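Long-range contact in cellulose 1,4-beta-cellobiosidase (Thermobifida fusca, PDB 4JJJ), which probably hydrolyses cellulose to cellobiose as a cellobiohydrolase, this chain being its glycoside hydrolase family 48 catalytic domain: residues Ser136-Asn141 and Gly260-Tyr265. The protein carries 1 engineered substitution. Residues are numbered along the deposited sequence; the frame is centred on the assembly and turned at random.
Sequences STYGTN and GDYLRY
Tyr-138 OH donates a hydrogen bond to Asp-261, with OH 2.5 Å from OD2, the one direct hydrogen bond between 136-141 and 260-265. The bond reaches the anti lone pair of OD2, the one away from OD1, and the carboxylate stands almost square to the phenol ring, their planes 86° apart. Tyr-138 has CG anti to its carbonyl carbon (chi1 -63°), which carries the ring toward helix 250-263 and its hydroxyl to the aspartate. Next to it, CD2 of Tyr-138 lies 3.6 Å from CE2 of Tyr-262, while the Tyr-262 hydroxyl comes back beside Tyr-138 CB. With planes inclined by 35°, the two rings meet obliquely. The preceding residue in the helix, Thr-137, lays its CG2 3.4 Å above the plane of the Tyr-138 ring, over its centre. Tyr-262 OH also donates a hydrogen bond to a water at 2.7 Å, and that water donates in turn to Thr-140 O, joining the turn after helix 131-138 to helix 250-263.

Behind this first shell, Arg-264 fixes the acceptor. Its NH2 forms a salt bridge with Asp-261 OD1 at 2.9 Å, and its NE bonds to Asp-261 O in the carbonyl plane at 3.1 Å, so one guanidinium holds both side chain and backbone of the aspartate. Ser-345 adds a hydrogen bond to OD1, and Glu-133 and Asp-351 take further salt bridges from Arg-264. Without the phenol, as with an alanine here, Asp-261 OD2 would probably lose this donor and Tyr-262 the ring beside it. Two helix ends of the (α/α)6 catalytic domain thus meet through a polar bond and an aromatic contact side by side; the arginine and the phenol, serving different oxygens, are likely to keep Asp-261 ionised.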
ATOM      1  N   SER A 136      -8.719  26.110   1.824  0.50 13.42           N
ATOM      2  CA  SER A 136      -9.507  27.040   1.030  0.50 14.15           C
ATOM      3  C   SER A 136     -10.387  26.358   0.032  0.50 13.34           C
ATOM      4  O   SER A 136     -11.431  26.894  -0.346  0.50 12.43           O
ATOM      5  CB  SER A 136      -8.610  28.064   0.330  0.50 14.81           C
ATOM      6  OG  SER A 136      -7.898  28.855   1.259  0.50 18.23           O
ATOM      7  N   THR A 137     -10.000  25.151  -0.446  1.00 11.81           N
ATOM      8  CA  THR A 137     -10.800  24.489  -1.407  1.00 11.23           C
ATOM      9  C   THR A 137     -12.004  23.739  -0.745  1.00 10.58           C
ATOM     10  O   THR A 137     -13.100  23.567  -1.381  1.00 12.87           O
ATOM     11  CB  THR A 137      -9.922  23.501  -2.278  1.00 11.12           C
ATOM     12  OG1 THR A 137      -8.940  24.311  -2.934  1.00 11.44           O
ATOM     13  CG2 THR A 137     -10.720  22.654  -3.234  1.00 10.73           C
ATOM     14  N   TYR A 138     -11.737  23.099   0.396  1.00 10.74           N
ATOM     15  CA  TYR A 138     -12.681  22.167   0.986  1.00 10.52           C
ATOM     16  C   TYR A 138     -13.420  22.684   2.226  1.00 11.30           C
ATOM     17  O   TYR A 138     -14.344  22.019   2.712  1.00 13.50           O
ATOM     18  CB  TYR A 138     -11.997  20.801   1.228  1.00 11.11           C
ATOM     19  CG  TYR A 138     -11.560  20.196  -0.123  1.00  9.55           C
ATOM     20  CD1 TYR A 138     -12.510  19.788  -1.034  1.00  9.79           C
ATOM     21  CD2 TYR A 138     -10.254  20.136  -0.505  1.00  9.97           C
ATOM     22  CE1 TYR A 138     -12.148  19.281  -2.287  1.00  8.86           C
ATOM     23  CE2 TYR A 138      -9.868  19.568  -1.711  1.00  8.86           C
ATOM     24  CZ  TYR A 138     -10.812  19.238  -2.617  1.00  8.94           C
ATOM     25  OH  TYR A 138     -10.468  18.737  -3.858  1.00  9.36           O
ATOM     26  N   GLY A 139     -12.948  23.807   2.725  1.00 11.45           N
ATOM     27  CA  GLY A 139     -13.582  24.474   3.907  1.00 11.10           C
ATOM     28  C   GLY A 139     -13.385  23.759   5.226  1.00 11.32           C
ATOM     29  O   GLY A 139     -14.146  23.965   6.178  1.00 12.09           O
ATOM     30  N   THR A 140     -12.301  22.983   5.335  1.00  9.92           N
ATOM     31  CA  THR A 140     -11.925  22.273   6.544  1.00 10.37           C
ATOM     32  C   THR A 140     -10.390  22.127   6.586  1.00  9.55           C
ATOM     33  O   THR A 140      -9.737  22.185   5.538  1.00 11.61           O
ATOM     34  CB  THR A 140     -12.579  20.876   6.592  1.00 11.19           C
ATOM     35  OG1 THR A 140     -12.137  20.149   7.693  1.00 12.83           O
ATOM     36  CG2 THR A 140     -12.157  20.065   5.415  1.00 12.84           C
ATOM     37  N   ASN A 141      -9.815  22.024   7.765  1.00  9.34           N
ATOM     38  CA  ASN A 141      -8.412  21.766   7.933  1.00  9.69           C
ATOM     39  C   ASN A 141      -8.120  20.253   8.019  1.00  9.76           C
ATOM     40  O   ASN A 141      -6.957  19.873   8.147  1.00 10.45           O
ATOM     41  CB  ASN A 141      -7.899  22.425   9.213  1.00 10.21           C
ATOM     42  CG  ASN A 141      -7.907  23.913   9.127  1.00 12.55           C
ATOM     43  OD1 ASN A 141      -7.565  24.523   8.109  1.00 14.06           O
ATOM     44  ND2 ASN A 141      -8.454  24.524  10.234  1.00 12.92           N
ATOM     45  N   GLY A 260      -7.900  12.467  -4.251  1.00  7.11           N
ATOM     46  CA  GLY A 260      -6.765  12.692  -5.146  1.00  6.87           C
ATOM     47  C   GLY A 260      -6.064  14.009  -4.844  1.00  6.51           C
ATOM     48  O   GLY A 260      -4.849  14.152  -5.007  1.00  6.27           O
ATOM     49  N   ASP A 261      -6.850  15.019  -4.488  1.00  6.07           N
ATOM     50  CA  ASP A 261      -6.280  16.365  -4.111  1.00  6.32           C
ATOM     51  C   ASP A 261      -5.398  16.227  -2.918  1.00  6.49           C
ATOM     52  O   ASP A 261      -4.276  16.736  -2.894  1.00  7.39           O
ATOM     53  CB  ASP A 261      -7.451  17.336  -3.910  1.00  6.96           C
ATOM     54  CG  ASP A 261      -7.151  18.714  -4.343  1.00  7.37           C
ATOM     55  OD1 ASP A 261      -5.986  19.004  -4.729  1.00  8.54           O
ATOM     56  OD2 ASP A 261      -8.154  19.450  -4.490  1.00  7.88           O
ATOM     57  N   TYR A 262      -5.862  15.561  -1.842  1.00  5.57           N
ATOM     58  CA  TYR A 262      -5.050  15.334  -0.639  1.00  5.90           C
ATOM     59  C   TYR A 262      -3.888  14.404  -0.865  1.00  5.26           C
ATOM     60  O   TYR A 262      -2.867  14.496  -0.214  1.00  5.28           O
ATOM     61  CB  TYR A 262      -5.908  14.801   0.487  1.00  5.69           C
ATOM     62  CG  TYR A 262      -6.795  15.941   1.084  1.00  6.50           C
ATOM     63  CD1 TYR A 262      -6.337  16.710   2.140  1.00  6.98           C
ATOM     64  CD2 TYR A 262      -8.073  16.154   0.628  1.00  6.59           C
ATOM     65  CE1 TYR A 262      -7.093  17.733   2.610  1.00  6.59           C
ATOM     66  CE2 TYR A 262      -8.844  17.236   1.081  1.00  6.81           C
ATOM     67  CZ  TYR A 262      -8.338  17.987   2.124  1.00  6.90           C
ATOM     68  OH  TYR A 262      -9.118  19.056   2.633  1.00  7.51           O
ATOM     69  N   LEU A 263      -4.055  13.494  -1.811  1.00  5.14           N
ATOM     70  CA  LEU A 263      -2.994  12.480  -2.138  1.00  5.56           C
ATOM     71  C   LEU A 263      -1.757  13.154  -2.660  1.00  5.86           C
ATOM     72  O   LEU A 263      -0.641  12.572  -2.682  1.00  6.55           O
ATOM     73  CB  LEU A 263      -3.525  11.494  -3.167  1.00  5.16           C
ATOM     74  CG  LEU A 263      -2.664  10.294  -3.570  1.00  5.60           C
ATOM     75  CD1 LEU A 263      -2.237   9.596  -2.314  1.00  5.64           C
ATOM     76  CD2 LEU A 263      -3.518   9.400  -4.525  1.00  5.75           C
ATOM     77  N   ARG A 264      -1.916  14.407  -3.108  1.00  6.24           N
ATOM     78  CA  ARG A 264      -0.669  15.146  -3.428  1.00  6.15           C
ATOM     79  C   ARG A 264       0.364  15.214  -2.311  1.00  6.19           C
ATOM     80  O   ARG A 264       1.515  15.414  -2.585  1.00  5.52           O
ATOM     81  CB  ARG A 264      -0.951  16.580  -3.945  1.00  6.83           C
ATOM     82  CG  ARG A 264      -1.827  16.624  -5.216  1.00  6.98           C
ATOM     83  CD  ARG A 264      -2.089  18.022  -5.744  1.00  8.21           C
ATOM     84  NE  ARG A 264      -2.884  18.740  -4.802  1.00  8.31           N
ATOM     85  CZ  ARG A 264      -2.931  20.094  -4.662  1.00  8.69           C
ATOM     86  NH1 ARG A 264      -2.080  20.886  -5.283  1.00  9.14           N
ATOM     87  NH2 ARG A 264      -3.798  20.591  -3.808  1.00  8.71           N
ATOM     88  N   TYR A 265      -0.028  15.105  -1.078  1.00  5.93           N
ATOM     89  CA  TYR A 265       0.966  15.054   0.036  1.00  5.78           C
ATOM     90  C   TYR A 265       2.002  13.960  -0.211  1.00  5.80           C
ATOM     91  O   TYR A 265       3.181  14.119   0.165  1.00  6.07           O
ATOM     92  CB  TYR A 265       0.277  14.807   1.404  1.00  5.21           C
ATOM     93  CG  TYR A 265      -0.055  16.083   2.062  1.00  6.02           C
ATOM     94  CD1 TYR A 265       0.935  16.876   2.639  1.00  6.12           C
ATOM     95  CD2 TYR A 265      -1.359  16.492   2.112  1.00  6.05           C
ATOM     96  CE1 TYR A 265       0.628  18.079   3.271  1.00  7.40           C
ATOM     97  CE2 TYR A 265      -1.703  17.705   2.693  1.00  6.08           C
ATOM     98  CZ  TYR A 265      -0.724  18.491   3.320  1.00  6.92           C
ATOM     99  OH  TYR A 265      -0.999  19.745   3.880  1.00  8.06           O
TER
HETATM  100  O   HOH W   1      -8.002  20.374   4.693  1.00  8.84           O